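Local coordinates for protein insecticidal Delta-Endotoxin Cry8Ea1 (Bacillus Thuringiensis, PDB 3EB7) that is an insecticidal delta-endotoxin toxic to Holotrichia parallela larvae, probably acting by forming pores in gut-cell membranes as other three-domain Cry toxins do, at residues Q177-C182 against D217-F222. Sequence-based numbering, arbitrary orientation.
Sequences QYSDHC and DIMTLF
In the N-terminal helical bundle of this Cry toxin, helix 161-191 packs against the last part of helix 198-220 and the turn that follows, with Met219 and Phe222 making the contacts from the second segment. Met219 CG lies 3.7 Å from CA of Ser179, so the methionine meets the backbone of the facing helix as well as its side chains. With CG anti to the backbone N (chi1 175°), the chain extends toward helix 161-191 before bending at chi2 and chi3, which brings SD alongside CB of Ser179 at 4.1 Å. The same CG touches Cys182 CB at 4.0 Å, one turn further along; Val215, a turn earlier on helix 198-220, also touches Cys182.

Phe222 carries the other half of the interface. Its ring lies flat against the backbone of Met219, whose CA is 3.6 Å above the plane over the ring centre. Ser179 OG approaches the ring edge near its plane, 3.9 Å from CD1, whereas Tyr178 CB meets CE1 obliquely at 4.1 Å. Beyond CB the tyrosine turns from Phe222, and its hydroxyl is hydrogen-bonded to His143 of helix 133-153. That helix probably corresponds to the central, hydrophobic helix around which the bundle of three-domain Cry toxins is built, and it also touches Phe222 through Asn141 and Leu144.

No direct hydrogen bond joins the segments, but one water spans them, donating to Ser179 OG and to Met219 O, each at 2.9 Å. Ser179 OG is hydrogen-bonded to Ile175 O one turn back in its helix too, so this buried hydroxyl has a backbone partner and a water partner. Met219 O accepts from Phe222 N as well as from the water.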
loop_
_atom_site.group_PDB
_atom_site.type_symbol
_atom_site.label_atom_id
_atom_site.label_comp_id
_atom_site.label_asym_id
_atom_site.label_seq_id
_atom_site.Cartn_x
_atom_site.Cartn_y
_atom_site.Cartn_z
ATOM N N GLN A 177 12.897 10.693 -10.148
ATOM C CA GLN A 177 13.756 11.150 -9.047
ATOM C C GLN A 177 13.090 11.020 -7.664
ATOM O O GLN A 177 13.703 10.512 -6.743
ATOM C CB GLN A 177 14.222 12.592 -9.301
ATOM C CG GLN A 177 14.784 13.258 -8.039
ATOM C CD GLN A 177 15.255 14.720 -8.215
ATOM O OE1 GLN A 177 15.859 15.086 -9.233
ATOM N NE2 GLN A 177 14.975 15.554 -7.205
ATOM N N TYR A 178 11.844 11.485 -7.529
ATOM C CA TYR A 178 11.083 11.382 -6.279
ATOM C C TYR A 178 10.790 9.924 -5.917
ATOM O O TYR A 178 10.838 9.569 -4.761
ATOM C CB TYR A 178 9.756 12.175 -6.344
ATOM C CG TYR A 178 9.873 13.702 -6.512
ATOM C CD1 TYR A 178 8.798 14.448 -6.995
ATOM C CD2 TYR A 178 11.046 14.378 -6.203
ATOM C CE1 TYR A 178 8.888 15.823 -7.166
ATOM C CE2 TYR A 178 11.163 15.757 -6.370
ATOM C CZ TYR A 178 10.084 16.485 -6.846
ATOM O OH TYR A 178 10.189 17.864 -6.983
ATOM N N SER A 179 10.481 9.074 -6.896
ATOM C CA SER A 179 10.262 7.671 -6.589
ATOM C C SER A 179 11.544 7.064 -6.026
ATOM O O SER A 179 11.523 6.390 -4.995
ATOM C CB SER A 179 9.780 6.891 -7.817
ATOM O OG SER A 179 8.579 7.421 -8.345
ATOM N N ASP A 180 12.665 7.342 -6.681
ATOM C CA ASP A 180 13.960 6.740 -6.310
ATOM C C ASP A 180 14.402 7.157 -4.916
ATOM O O ASP A 180 14.797 6.314 -4.114
ATOM C CB ASP A 180 15.024 7.093 -7.362
ATOM C CG ASP A 180 14.894 6.245 -8.639
ATOM O OD1 ASP A 180 14.193 5.189 -8.624
ATOM O OD2 ASP A 180 15.532 6.614 -9.664
ATOM N N HIS A 181 14.261 8.445 -4.610
ATOM C CA HIS A 181 14.604 8.963 -3.289
ATOM C C HIS A 181 13.781 8.259 -2.169
ATOM O O HIS A 181 14.335 7.784 -1.186
ATOM C CB HIS A 181 14.449 10.499 -3.274
ATOM C CG HIS A 181 14.704 11.115 -1.929
ATOM N ND1 HIS A 181 15.946 11.583 -1.542
ATOM C CD2 HIS A 181 13.884 11.303 -0.869
ATOM C CE1 HIS A 181 15.870 12.064 -0.319
ATOM N NE2 HIS A 181 14.632 11.909 0.119
ATOM N N CYS A 182 12.471 8.163 -2.357
ATOM C CA CYS A 182 11.563 7.436 -1.458
ATOM C C CYS A 182 11.956 5.977 -1.191
ATOM O O CYS A 182 12.109 5.564 -0.038
ATOM C CB CYS A 182 10.146 7.439 -2.037
ATOM S SG CYS A 182 9.319 9.053 -1.946
ATOM N N ASP A 217 3.077 3.983 -0.348
ATOM C CA ASP A 217 1.717 3.952 -0.952
ATOM C C ASP A 217 1.433 5.179 -1.815
ATOM O O ASP A 217 0.873 5.044 -2.906
ATOM C CB ASP A 217 0.597 3.770 0.113
ATOM C CG ASP A 217 0.536 2.312 0.692
ATOM O OD1 ASP A 217 1.285 1.420 0.142
ATOM O OD2 ASP A 217 -0.241 2.062 1.681
ATOM N N ILE A 218 1.812 6.380 -1.366
ATOM C CA ILE A 218 1.553 7.555 -2.225
ATOM C C ILE A 218 2.509 7.609 -3.446
ATOM O O ILE A 218 2.128 7.988 -4.537
ATOM C CB ILE A 218 1.530 8.933 -1.455
ATOM C CG1 ILE A 218 0.868 10.009 -2.321
ATOM C CG2 ILE A 218 2.936 9.376 -1.037
ATOM C CD1 ILE A 218 -0.543 9.658 -2.763
ATOM N N MET A 219 3.750 7.211 -3.232
ATOM C CA MET A 219 4.746 7.169 -4.284
ATOM C C MET A 219 4.298 6.213 -5.403
ATOM O O MET A 219 4.481 6.502 -6.577
ATOM C CB MET A 219 6.105 6.794 -3.655
ATOM C CG MET A 219 7.251 6.594 -4.638
ATOM S SD MET A 219 7.393 4.855 -5.149
ATOM C CE MET A 219 7.262 3.964 -3.624
ATOM N N THR A 220 3.681 5.087 -5.034
ATOM C CA THR A 220 3.175 4.093 -5.995
ATOM C C THR A 220 2.236 4.748 -7.025
ATOM O O THR A 220 2.169 4.311 -8.182
ATOM C CB THR A 220 2.447 2.896 -5.266
ATOM O OG1 THR A 220 3.327 2.314 -4.318
ATOM C CG2 THR A 220 2.037 1.799 -6.237
ATOM N N LEU A 221 1.535 5.807 -6.617
ATOM C CA LEU A 221 0.538 6.432 -7.487
ATOM C C LEU A 221 1.144 7.480 -8.444
ATOM O O LEU A 221 0.477 7.914 -9.403
ATOM C CB LEU A 221 -0.600 7.030 -6.646
ATOM C CG LEU A 221 -1.280 6.093 -5.624
ATOM C CD1 LEU A 221 -2.266 6.862 -4.794
ATOM C CD2 LEU A 221 -2.027 4.976 -6.356
ATOM N N PHE A 222 2.407 7.871 -8.184
ATOM C CA PHE A 222 3.087 8.931 -8.963
ATOM C C PHE A 222 3.003 8.769 -10.492
ATOM O O PHE A 222 2.824 9.765 -11.196
ATOM C CB PHE A 222 4.559 9.103 -8.542
ATOM C CG PHE A 222 4.750 9.748 -7.179
ATOM C CD1 PHE A 222 6.024 9.801 -6.605
ATOM C CD2 PHE A 222 3.662 10.315 -6.473
ATOM C CE1 PHE A 222 6.234 10.380 -5.380
ATOM C CE2 PHE A 222 3.873 10.920 -5.235
ATOM C CZ PHE A 222 5.155 10.934 -4.681
HETATM O O HOH W 1 6.399 5.564 -8.589
#